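Local coordinates for ABC transporter, periplasmic substrate-binding protein (Vibrio cholerae O1 biovar eltor, PDB 1TWY) that probably binds phosphate in the periplasm and hands it to an ABC-type membrane transporter for uptake into the cell, at residues M42-E47 against K265-E270. Numbering follows the deposited sequence.
Sequences MDVLAE and KKLIVE
A near-antiparallel pair of helices on one lobe of this periplasmic binding protein meets through Leu45 of helix 36-52, whose branched end touches Leu267 and Ile268 near the end of helix 262-270. The axes of the two short segments approach to 10.3 Å at an angle of 150°, and the seam buries 174 Å² of surface without a single hydrogen bond across it. Leu45 makes two of the three residue contacts, one with each of its methyls. CD2 of Leu45 lies 4.0 Å from both CB and CD1 of Leu267, the two leucines lying alongside with their ends running opposite ways. The other methyl, CD1 of Leu45, meets the CG1 arm of Ile268, at 4.1 Å from CG1 and equally far from CD1 of that residue; here the two side chains meet almost perpendicularly. With CG set beside the backbone N (chi1 -62°), the fork of Leu45 is carried to the opposing helix although its CB does not point there. Val44 adds a looser edge, its CG1 standing 4.3 Å from CD2 of Leu267 where the seam is less deeply buried. Within helix 262-270, NZ of Lys266 bonds OE2 of Glu270 at 2.6 Å from above the carboxylate plane, an i to i+4 salt bridge on an exposed flank. Phe258 and Leu259 of helix 250-260 also pack on Leu45, and Ile268 rests on Leu100 and Ala101 of strand 96-109. Apolar side chains thus join the helix after the first strand to the chain's last helix; helices packed on a central sheet are characteristic of the alpha/beta lobes of the periplasmic binding protein fold.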
loop_
_atom_site.group_PDB
_atom_site.type_symbol
_atom_site.label_atom_id
_atom_site.label_comp_id
_atom_site.label_asym_id
_atom_site.label_seq_id
_atom_site.Cartn_x
_atom_site.Cartn_y
_atom_site.Cartn_z
HETATM N N MSE A 42 8.187 -0.790 10.064
HETATM C CA MSE A 42 8.316 -0.312 11.440
HETATM C C MSE A 42 9.047 -1.274 12.337
HETATM O O MSE A 42 9.760 -0.877 13.247
HETATM C CB MSE A 42 6.958 0.120 12.079
HETATM C CG MSE A 42 6.966 0.735 13.386
HETATM SE SE MSE A 42 7.896 2.502 13.235
HETATM C CE MSE A 42 6.797 3.383 11.915
ATOM N N ASP A 43 8.861 -2.570 12.051
ATOM C CA ASP A 43 9.610 -3.550 12.808
ATOM C C ASP A 43 11.156 -3.331 12.732
ATOM O O ASP A 43 11.883 -3.356 13.713
ATOM C CB ASP A 43 9.316 -4.930 12.245
ATOM C CG ASP A 43 8.011 -5.555 12.767
ATOM O OD1 ASP A 43 7.410 -5.068 13.773
ATOM O OD2 ASP A 43 7.485 -6.394 12.065
ATOM N N VAL A 44 11.617 -3.033 11.546
ATOM C CA VAL A 44 13.042 -2.642 11.385
ATOM C C VAL A 44 13.427 -1.332 12.057
ATOM O O VAL A 44 14.476 -1.237 12.711
ATOM C CB VAL A 44 13.367 -2.506 9.936
ATOM C CG1 VAL A 44 14.870 -2.195 9.752
ATOM C CG2 VAL A 44 13.053 -3.833 9.153
ATOM N N LEU A 45 12.595 -0.327 11.951
ATOM C CA LEU A 45 12.915 0.967 12.540
ATOM C C LEU A 45 12.991 0.828 14.053
ATOM O O LEU A 45 13.809 1.443 14.708
ATOM C CB LEU A 45 11.899 2.025 12.093
ATOM C CG LEU A 45 11.899 2.240 10.601
ATOM C CD1 LEU A 45 10.745 3.104 10.208
ATOM C CD2 LEU A 45 13.270 2.980 10.208
ATOM N N ALA A 46 12.023 0.113 14.607
ATOM C CA ALA A 46 11.927 -0.075 16.047
ATOM C C ALA A 46 13.214 -0.804 16.566
ATOM O O ALA A 46 13.863 -0.345 17.514
ATOM C CB ALA A 46 10.702 -0.887 16.421
ATOM N N GLU A 47 13.543 -1.923 15.930
ATOM C CA GLU A 47 14.741 -2.680 16.338
ATOM C C GLU A 47 15.985 -1.765 16.273
ATOM O O GLU A 47 16.790 -1.739 17.195
ATOM C CB GLU A 47 14.887 -3.973 15.510
ATOM C CG GLU A 47 16.184 -4.767 15.765
ATOM C CD GLU A 47 16.027 -6.275 15.487
ATOM O OE1 GLU A 47 15.013 -6.906 15.932
ATOM O OE2 GLU A 47 16.918 -6.840 14.806
ATOM N N LYS A 265 15.187 7.359 7.495
ATOM C CA LYS A 265 14.899 7.513 6.039
ATOM C C LYS A 265 15.749 6.608 5.083
ATOM O O LYS A 265 15.269 6.021 4.133
ATOM C CB LYS A 265 14.928 8.960 5.609
ATOM C CG LYS A 265 13.917 9.797 6.332
ATOM C CD LYS A 265 14.070 11.184 5.978
ATOM C CE LYS A 265 12.878 12.031 6.510
ATOM N NZ LYS A 265 13.126 13.439 6.163
ATOM N N LYS A 266 17.046 6.468 5.475
ATOM C CA LYS A 266 18.013 5.658 4.747
ATOM C C LYS A 266 17.388 4.191 4.725
ATOM O O LYS A 266 17.404 3.531 3.657
ATOM C CB LYS A 266 19.407 5.828 5.409
ATOM C CG LYS A 266 20.476 4.914 4.867
ATOM C CD LYS A 266 20.417 3.483 5.467
ATOM C CE LYS A 266 21.648 2.626 5.021
ATOM N NZ LYS A 266 21.601 1.182 5.460
ATOM N N LEU A 267 16.945 3.803 5.928
ATOM C CA LEU A 267 16.385 2.433 6.061
ATOM C C LEU A 267 15.116 2.314 5.270
ATOM O O LEU A 267 14.913 1.340 4.470
ATOM C CB LEU A 267 16.107 2.087 7.479
ATOM C CG LEU A 267 17.349 1.721 8.273
ATOM C CD1 LEU A 267 17.067 1.715 9.723
ATOM C CD2 LEU A 267 17.852 0.325 7.951
ATOM N N ILE A 268 14.268 3.308 5.372
ATOM C CA ILE A 268 12.983 3.325 4.598
ATOM C C ILE A 268 13.209 3.170 3.089
ATOM O O ILE A 268 12.581 2.313 2.456
ATOM C CB ILE A 268 12.130 4.524 4.977
ATOM C CG1 ILE A 268 11.793 4.468 6.452
ATOM C CG2 ILE A 268 10.857 4.632 4.095
ATOM C CD1 ILE A 268 11.407 5.752 7.089
ATOM N N VAL A 269 14.114 3.987 2.509
ATOM C CA VAL A 269 14.480 3.993 1.120
ATOM C C VAL A 269 15.079 2.646 0.678
ATOM O O VAL A 269 14.798 2.129 -0.417
ATOM C CB VAL A 269 15.357 5.225 0.834
ATOM C CG1 VAL A 269 15.991 5.146 -0.524
ATOM C CG2 VAL A 269 14.467 6.396 0.957
ATOM N N GLU A 270 15.958 2.130 1.499
ATOM C CA GLU A 270 16.624 0.935 1.133
ATOM C C GLU A 270 15.701 -0.228 1.020
ATOM O O GLU A 270 15.971 -1.132 0.217
ATOM C CB GLU A 270 17.850 0.609 1.993
ATOM C CG GLU A 270 17.718 -0.020 3.321
ATOM C CD GLU A 270 19.113 -0.394 3.850
ATOM O OE1 GLU A 270 19.873 -1.122 3.101
ATOM O OE2 GLU A 270 19.361 -0.055 5.079
#